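Local structure of extracellular ligand-binding receptor (Sphaerobacter thermophilus, 4ZPJ) at residues 263-276 and 293-305. The protein probably binds a small extracellular ligand and delivers it to an ABC transporter, as in other substrate-binding proteins of the leucine-binding protein family. Numbering follows the deposited sequence.
Sequences AIRFLVQYQEFGLK and LPEIGDAALGLVS
I264, L267 and V268 on one helix meet I296 and A299 of segment 293-305 in a contact that illustrates how an apolar seam can give way to a polar clasp at one end. I296 works through its tip. With both torsions near -60°, its CD1 is brought to 3.4 Å from CA of I264, against the helix backbone itself, and also touches L267 CD1 at 3.8 Å. Three residues on, A299 offers only a methyl, and that small size allows close approach: its CB lies 3.5 Å from the carbonyl oxygen of L267 and rests beside CA of V268. L267 and L303 pass in opposite directions, their CD2 methyls 3.9 Å apart.

The polar part begins with Q271, whose chain stretches over A299. Q271 NE2 gives a hydrogen bond to OD2 of D298 (3.1 Å), reaching the carboxylate from above its plane, with amide and carboxylate turned 54° apart. K276, with CG anti to the backbone N (chi1 -179°) and an extended chain beyond it, carries its ammonium to the turn from A300 to L303. There K276 NZ grips two main-chain oxygens: L301 O at 2.8 Å, approached in the carbonyl plane on a lone pair, and A299 O at 3.1 Å, approached from above the plane. The shaft of the lysine is used as well, K276 CE lying 3.6 Å from L303 CD1.

Helix 261-272 flanks the parallel sheet of one lobe of this periplasmic-binding-protein fold: L267 and L303 both pack on L281 of strand 281-283, while F266 and Y270 touch L240 of helix 237-246. From the end of the turn, L303 and then S305 bond through their backbones to V399 and C397 of strand 390-401, so the contact ties helix 261-272 to the turn that leads into strand 304-307 of the antiparallel sheet.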
ATOM      1  N   ALA A 263       9.656 -12.648  -0.363  1.00 39.49           N
ATOM      2  CA  ALA A 263      10.295 -11.639  -1.202  1.00 38.27           C
ATOM      3  C   ALA A 263      11.790 -11.615  -1.016  1.00 36.76           C
ATOM      4  O   ALA A 263      12.526 -11.495  -2.000  1.00 39.41           O
ATOM      5  CB  ALA A 263       9.678 -10.295  -0.971  1.00 35.21           C
ATOM      6  N   ILE A 264      12.218 -11.797   0.227  1.00 37.92           N
ATOM      7  CA  ILE A 264      13.624 -11.854   0.586  1.00 39.18           C
ATOM      8  C   ILE A 264      14.275 -13.086  -0.056  1.00 41.75           C
ATOM      9  O   ILE A 264      15.334 -12.943  -0.742  1.00 39.87           O
ATOM     10  CB  ILE A 264      13.838 -11.899   2.109  1.00 41.03           C
ATOM     11  CG1 ILE A 264      13.311 -10.629   2.775  1.00 40.09           C
ATOM     12  CG2 ILE A 264      15.328 -12.112   2.449  1.00 42.56           C
ATOM     13  CD1 ILE A 264      13.212 -10.718   4.302  1.00 40.36           C
ATOM     14  N   ARG A 265      13.644 -14.258   0.131  1.00 39.24           N
ATOM     15  CA  ARG A 265      14.191 -15.515  -0.459  1.00 43.18           C
ATOM     16  C   ARG A 265      14.203 -15.452  -2.019  1.00 40.97           C
ATOM     17  O   ARG A 265      15.166 -15.867  -2.666  1.00 40.72           O
ATOM     18  CB  ARG A 265      13.424 -16.760   0.064  1.00 44.20           C
ATOM     19  CG  ARG A 265      13.735 -17.130   1.519  1.00 46.99           C
ATOM     20  CD  ARG A 265      13.145 -18.520   1.872  1.00 53.07           C
ATOM     21  NE  ARG A 265      11.692 -18.474   1.626  1.00 59.79           N
ATOM     22  CZ  ARG A 265      10.763 -18.006   2.482  1.00 59.98           C
ATOM     23  NH1 ARG A 265      11.104 -17.621   3.720  1.00 64.66           N
ATOM     24  NH2 ARG A 265       9.477 -17.960   2.110  1.00 52.12           N
ATOM     25  N   PHE A 266      13.166 -14.881  -2.616  1.00 38.39           N
ATOM     26  CA  PHE A 266      13.171 -14.763  -4.051  1.00 39.43           C
ATOM     27  C   PHE A 266      14.311 -13.851  -4.573  1.00 40.09           C
ATOM     28  O   PHE A 266      15.085 -14.259  -5.460  1.00 38.63           O
ATOM     29  CB  PHE A 266      11.837 -14.254  -4.589  1.00 38.56           C
ATOM     30  CG  PHE A 266      11.861 -13.990  -6.072  1.00 38.19           C
ATOM     31  CD1 PHE A 266      11.681 -15.008  -6.965  1.00 39.78           C
ATOM     32  CD2 PHE A 266      12.127 -12.719  -6.559  1.00 38.05           C
ATOM     33  CE1 PHE A 266      11.735 -14.765  -8.338  1.00 41.78           C
ATOM     34  CE2 PHE A 266      12.197 -12.460  -7.930  1.00 38.35           C
ATOM     35  CZ  PHE A 266      11.997 -13.487  -8.825  1.00 39.69           C
ATOM     36  N   LEU A 267      14.410 -12.628  -4.049  1.00 38.38           N
ATOM     37  CA  LEU A 267      15.422 -11.701  -4.574  1.00 39.05           C
ATOM     38  C   LEU A 267      16.796 -12.233  -4.364  1.00 38.85           C
ATOM     39  O   LEU A 267      17.614 -12.209  -5.266  1.00 40.51           O
ATOM     40  CB  LEU A 267      15.300 -10.322  -3.940  1.00 40.58           C
ATOM     41  CG  LEU A 267      14.158  -9.575  -4.599  1.00 42.80           C
ATOM     42  CD1 LEU A 267      13.776  -8.350  -3.823  1.00 44.37           C
ATOM     43  CD2 LEU A 267      14.540  -9.225  -6.020  1.00 46.26           C
ATOM     44  N   VAL A 268      17.048 -12.796  -3.197  1.00 38.65           N
ATOM     45  CA  VAL A 268      18.386 -13.251  -2.891  1.00 40.87           C
ATOM     46  C   VAL A 268      18.715 -14.412  -3.838  1.00 41.32           C
ATOM     47  O   VAL A 268      19.839 -14.507  -4.329  1.00 43.01           O
ATOM     48  CB  VAL A 268      18.538 -13.695  -1.385  1.00 43.51           C
ATOM     49  CG1 VAL A 268      19.714 -14.645  -1.190  1.00 44.34           C
ATOM     50  CG2 VAL A 268      18.709 -12.498  -0.440  1.00 41.31           C
ATOM     51  N   GLN A 269      17.754 -15.290  -4.105  1.00 40.84           N
ATOM     52  CA  GLN A 269      18.056 -16.473  -4.928  1.00 42.91           C
ATOM     53  C   GLN A 269      18.106 -16.097  -6.403  1.00 40.53           C
ATOM     54  O   GLN A 269      18.842 -16.681  -7.194  1.00 39.50           O
ATOM     55  CB  GLN A 269      17.076 -17.620  -4.670  1.00 43.67           C
ATOM     56  CG  GLN A 269      17.112 -18.118  -3.210  1.00 45.49           C
ATOM     57  CD  GLN A 269      16.078 -19.210  -2.926  1.00 46.97           C
ATOM     58  OE1 GLN A 269      15.554 -19.850  -3.833  1.00 47.65           O
ATOM     59  NE2 GLN A 269      15.773 -19.407  -1.671  1.00 49.62           N
ATOM     60  N   TYR A 270      17.356 -15.085  -6.752  1.00 39.80           N
ATOM     61  CA  TYR A 270      17.433 -14.531  -8.093  1.00 40.11           C
ATOM     62  C   TYR A 270      18.857 -14.091  -8.395  1.00 39.76           C
ATOM     63  O   TYR A 270      19.359 -14.352  -9.479  1.00 42.90           O
ATOM     64  CB  TYR A 270      16.427 -13.403  -8.263  1.00 39.23           C
ATOM     65  CG  TYR A 270      16.206 -12.980  -9.682  1.00 41.32           C
ATOM     66  CD1 TYR A 270      15.239 -13.622 -10.488  1.00 45.91           C
ATOM     67  CD2 TYR A 270      16.933 -11.956 -10.239  1.00 42.29           C
ATOM     68  CE1 TYR A 270      15.011 -13.229 -11.797  1.00 46.03           C
ATOM     69  CE2 TYR A 270      16.697 -11.546 -11.543  1.00 44.23           C
ATOM     70  CZ  TYR A 270      15.738 -12.179 -12.311  1.00 45.80           C
ATOM     71  OH  TYR A 270      15.550 -11.796 -13.609  1.00 47.92           O
ATOM     72  N   GLN A 271      19.546 -13.527  -7.424  1.00 38.79           N
ATOM     73  CA  GLN A 271      20.903 -13.095  -7.656  1.00 42.62           C
ATOM     74  C   GLN A 271      21.878 -14.231  -7.550  1.00 43.75           C
ATOM     75  O   GLN A 271      22.741 -14.393  -8.383  1.00 45.64           O
ATOM     76  CB  GLN A 271      21.280 -12.036  -6.645  1.00 46.15           C
ATOM     77  CG  GLN A 271      22.725 -11.589  -6.724  1.00 50.85           C
ATOM     78  CD  GLN A 271      23.141 -10.897  -5.438  1.00 55.12           C
ATOM     79  OE1 GLN A 271      22.836 -11.358  -4.329  1.00 56.06           O
ATOM     80  NE2 GLN A 271      23.829  -9.789  -5.582  1.00 57.89           N
ATOM     81  N   GLU A 272      21.741 -15.027  -6.505  1.00 45.25           N
ATOM     82  CA  GLU A 272      22.648 -16.153  -6.278  1.00 47.25           C
ATOM     83  C   GLU A 272      22.637 -17.187  -7.402  1.00 47.32           C
ATOM     84  O   GLU A 272      23.662 -17.761  -7.726  1.00 45.85           O
ATOM     85  CB  GLU A 272      22.327 -16.830  -4.927  1.00 48.58           C
ATOM     86  CG  GLU A 272      22.732 -15.960  -3.749  1.00 50.98           C
ATOM     87  CD  GLU A 272      22.548 -16.631  -2.401  1.00 56.85           C
ATOM     88  OE1 GLU A 272      21.724 -17.571  -2.273  1.00 60.95           O
ATOM     89  OE2 GLU A 272      23.237 -16.195  -1.446  1.00 65.65           O
ATOM     90  N   PHE A 273      21.479 -17.377  -8.010  1.00 48.11           N
ATOM     91  CA  PHE A 273      21.287 -18.370  -9.083  1.00 51.72           C
ATOM     92  C   PHE A 273      21.801 -17.809 -10.408  1.00 50.87           C
ATOM     93  O   PHE A 273      22.027 -18.557 -11.343  1.00 49.44           O
ATOM     94  CB  PHE A 273      19.800 -18.668  -9.174  1.00 54.99           C
ATOM     95  CG  PHE A 273      19.439 -19.973  -9.797  1.00 61.26           C
ATOM     96  CD1 PHE A 273      19.619 -21.158  -9.107  1.00 64.62           C
ATOM     97  CD2 PHE A 273      18.785 -20.009 -11.036  1.00 64.53           C
ATOM     98  CE1 PHE A 273      19.243 -22.362  -9.679  1.00 68.01           C
ATOM     99  CE2 PHE A 273      18.400 -21.205 -11.610  1.00 66.63           C
ATOM    100  CZ  PHE A 273      18.628 -22.387 -10.930  1.00 68.92           C
ATOM    101  N   GLY A 274      22.019 -16.496 -10.503  1.00 47.87           N
ATOM    102  CA  GLY A 274      22.734 -15.991 -11.670  1.00 49.87           C
ATOM    103  C   GLY A 274      21.849 -15.183 -12.610  1.00 50.48           C
ATOM    104  O   GLY A 274      22.343 -14.559 -13.553  1.00 49.50           O
ATOM    105  N   LEU A 275      20.550 -15.164 -12.322  1.00 48.47           N
ATOM    106  CA  LEU A 275      19.607 -14.446 -13.170  1.00 48.55           C
ATOM    107  C   LEU A 275      19.766 -12.951 -13.068  1.00 47.24           C
ATOM    108  O   LEU A 275      19.541 -12.258 -14.010  1.00 49.88           O
ATOM    109  CB  LEU A 275      18.156 -14.844 -12.887  1.00 46.54           C
ATOM    110  CG  LEU A 275      17.857 -16.331 -13.046  1.00 51.04           C
ATOM    111  CD1 LEU A 275      16.375 -16.534 -13.340  1.00 52.50           C
ATOM    112  CD2 LEU A 275      18.665 -16.990 -14.165  1.00 53.89           C
ATOM    113  N   LYS A 276      20.167 -12.435 -11.945  1.00 49.95           N
ATOM    114  CA  LYS A 276      20.336 -10.993 -11.874  1.00 49.78           C
ATOM    115  C   LYS A 276      21.373 -10.506 -12.895  1.00 55.03           C
ATOM    116  O   LYS A 276      21.193  -9.464 -13.536  1.00 52.14           O
ATOM    117  CB  LYS A 276      20.702 -10.596 -10.465  1.00 49.89           C
ATOM    118  CG  LYS A 276      20.861  -9.135 -10.381  1.00 50.29           C
ATOM    119  CD  LYS A 276      20.961  -8.610  -9.003  1.00 51.03           C
ATOM    120  CE  LYS A 276      20.703  -7.101  -9.109  1.00 51.73           C
ATOM    121  NZ  LYS A 276      21.407  -6.482  -7.990  1.00 53.28           N
ATOM    122  N   LEU A 293      14.657  -4.190   3.265  1.00 43.14           N
ATOM    123  CA  LEU A 293      15.731  -3.766   2.393  1.00 44.61           C
ATOM    124  C   LEU A 293      17.091  -4.151   2.923  1.00 45.38           C
ATOM    125  O   LEU A 293      17.892  -4.696   2.199  1.00 51.25           O
ATOM    126  CB  LEU A 293      15.643  -2.266   2.112  1.00 46.88           C
ATOM    127  CG  LEU A 293      16.276  -1.826   0.799  1.00 49.72           C
ATOM    128  CD1 LEU A 293      16.050  -2.807  -0.352  1.00 52.16           C
ATOM    129  CD2 LEU A 293      15.782  -0.458   0.415  1.00 47.07           C
ATOM    130  N   PRO A 294      17.323  -4.023   4.238  1.00 45.67           N
ATOM    131  CA  PRO A 294      18.618  -4.528   4.751  1.00 44.98           C
ATOM    132  C   PRO A 294      18.964  -6.036   4.527  1.00 50.73           C
ATOM    133  O   PRO A 294      20.132  -6.401   4.499  1.00 54.50           O
ATOM    134  CB  PRO A 294      18.539  -4.224   6.237  1.00 42.79           C
ATOM    135  CG  PRO A 294      17.534  -3.132   6.359  1.00 40.60           C
ATOM    136  CD  PRO A 294      16.514  -3.385   5.284  1.00 41.55           C
ATOM    137  N   GLU A 295      17.972  -6.902   4.398  1.00 51.95           N
ATOM    138  CA  GLU A 295      18.198  -8.336   4.307  1.00 53.48           C
ATOM    139  C   GLU A 295      18.254  -8.780   2.838  1.00 52.57           C
ATOM    140  O   GLU A 295      18.770  -9.817   2.517  1.00 54.70           O
ATOM    141  CB  GLU A 295      17.089  -9.066   5.033  1.00 58.65           C
ATOM    142  CG  GLU A 295      16.583  -8.274   6.246  1.00 70.03           C
ATOM    143  CD  GLU A 295      15.912  -9.134   7.277  1.00 75.35           C
ATOM    144  OE1 GLU A 295      14.845  -8.717   7.802  1.00 87.00           O
ATOM    145  OE2 GLU A 295      16.455 -10.224   7.544  1.00 76.73           O
ATOM    146  N   ILE A 296      17.701  -7.991   1.951  1.00 53.05           N
ATOM    147  CA  ILE A 296      17.934  -8.189   0.555  1.00 58.01           C
ATOM    148  C   ILE A 296      19.344  -7.688   0.299  1.00 61.34           C
ATOM    149  O   ILE A 296      20.267  -8.443  -0.106  1.00 52.18           O
ATOM    150  CB  ILE A 296      17.034  -7.294  -0.292  1.00 56.06           C
ATOM    151  CG1 ILE A 296      15.552  -7.554  -0.038  1.00 56.25           C
ATOM    152  CG2 ILE A 296      17.430  -7.385  -1.751  1.00 59.27           C
ATOM    153  CD1 ILE A 296      15.151  -8.937  -0.348  1.00 63.35           C
ATOM    154  N   GLY A 297      19.432  -6.378   0.520  1.00 65.30           N
ATOM    155  CA  GLY A 297      20.576  -5.543   0.269  1.00 64.07           C
ATOM    156  C   GLY A 297      21.103  -5.616  -1.131  1.00 55.23           C
ATOM    157  O   GLY A 297      20.617  -5.010  -2.081  1.00 52.79           O
ATOM    158  N   ASP A 298      22.160  -6.368  -1.203  1.00 51.90           N
ATOM    159  CA  ASP A 298      22.957  -6.451  -2.350  1.00 54.60           C
ATOM    160  C   ASP A 298      22.134  -7.059  -3.516  1.00 49.68           C
ATOM    161  O   ASP A 298      22.328  -6.700  -4.675  1.00 49.70           O
ATOM    162  CB  ASP A 298      24.181  -7.269  -1.912  1.00 61.78           C
ATOM    163  CG  ASP A 298      25.101  -7.567  -3.018  1.00 67.31           C
ATOM    164  OD1 ASP A 298      25.482  -6.647  -3.776  1.00 70.29           O
ATOM    165  OD2 ASP A 298      25.426  -8.761  -3.111  1.00 80.12           O
ATOM    166  N   ALA A 299      21.153  -7.895  -3.212  1.00 45.12           N
ATOM    167  CA  ALA A 299      20.421  -8.606  -4.269  1.00 45.64           C
ATOM    168  C   ALA A 299      19.532  -7.668  -5.044  1.00 42.32           C
ATOM    169  O   ALA A 299      19.326  -7.841  -6.203  1.00 43.54           O
ATOM    170  CB  ALA A 299      19.651  -9.800  -3.712  1.00 45.69           C
ATOM    171  N   ALA A 300      19.091  -6.594  -4.441  1.00 43.55           N
ATOM    172  CA  ALA A 300      18.232  -5.676  -5.161  1.00 40.99           C
ATOM    173  C   ALA A 300      18.975  -4.452  -5.687  1.00 41.17           C
ATOM    174  O   ALA A 300      18.361  -3.591  -6.234  1.00 40.44           O
ATOM    175  CB  ALA A 300      17.084  -5.248  -4.279  1.00 42.82           C
ATOM    176  N   LEU A 301      20.293  -4.381  -5.566  1.00 42.63           N
ATOM    177  CA  LEU A 301      21.003  -3.173  -6.010  1.00 40.84           C
ATOM    178  C   LEU A 301      20.811  -2.874  -7.483  1.00 39.86           C
ATOM    179  O   LEU A 301      21.041  -3.750  -8.318  1.00 38.42           O
ATOM    180  CB  LEU A 301      22.468  -3.302  -5.684  1.00 45.13           C
ATOM    181  CG  LEU A 301      23.438  -2.133  -5.635  1.00 50.45           C
ATOM    182  CD1 LEU A 301      22.986  -1.027  -4.693  1.00 51.20           C
ATOM    183  CD2 LEU A 301      24.815  -2.656  -5.192  1.00 53.33           C
ATOM    184  N   GLY A 302      20.380  -1.642  -7.813  1.00 35.77           N
ATOM    185  CA  GLY A 302      20.164  -1.263  -9.216  1.00 36.12           C
ATOM    186  C   GLY A 302      18.794  -1.576  -9.825  1.00 35.86           C
ATOM    187  O   GLY A 302      18.476  -1.104 -10.889  1.00 37.45           O
ATOM    188  N   LEU A 303      17.972  -2.334  -9.116  1.00 36.14           N
ATOM    189  CA  LEU A 303      16.642  -2.695  -9.508  1.00 35.46           C
ATOM    190  C   LEU A 303      15.706  -1.507  -9.405  1.00 37.11           C
ATOM    191  O   LEU A 303      15.690  -0.774  -8.437  1.00 36.42           O
ATOM    192  CB  LEU A 303      16.122  -3.863  -8.609  1.00 38.79           C
ATOM    193  CG  LEU A 303      16.362  -5.295  -9.125  1.00 41.51           C
ATOM    194  CD1 LEU A 303      17.632  -5.403  -9.955  1.00 44.79           C
ATOM    195  CD2 LEU A 303      16.270  -6.397  -8.093  1.00 43.49           C
ATOM    196  N   VAL A 304      14.881  -1.358 -10.411  1.00 38.10           N
ATOM    197  CA  VAL A 304      13.876  -0.309 -10.443  1.00 39.16           C
ATOM    198  C   VAL A 304      12.515  -0.875 -10.059  1.00 37.91           C
ATOM    199  O   VAL A 304      12.146  -1.969 -10.502  1.00 35.65           O
ATOM    200  CB  VAL A 304      13.847   0.279 -11.893  1.00 40.22           C
ATOM    201  CG1 VAL A 304      12.568   0.966 -12.165  1.00 46.27           C
ATOM    202  CG2 VAL A 304      15.009   1.249 -12.088  1.00 42.27           C
ATOM    203  N   SER A 305      11.755  -0.105  -9.286  1.00 36.75           N
ATOM    204  CA  SER A 305      10.407  -0.460  -8.897  1.00 39.06           C
ATOM    205  C   SER A 305       9.494   0.772  -8.755  1.00 40.46           C
ATOM    206  O   SER A 305       9.939   1.867  -8.428  1.00 40.90           O
ATOM    207  CB  SER A 305      10.405  -1.226  -7.557  1.00 43.66           C
ATOM    208  OG  SER A 305      10.776  -0.389  -6.502  1.00 50.06           O
TER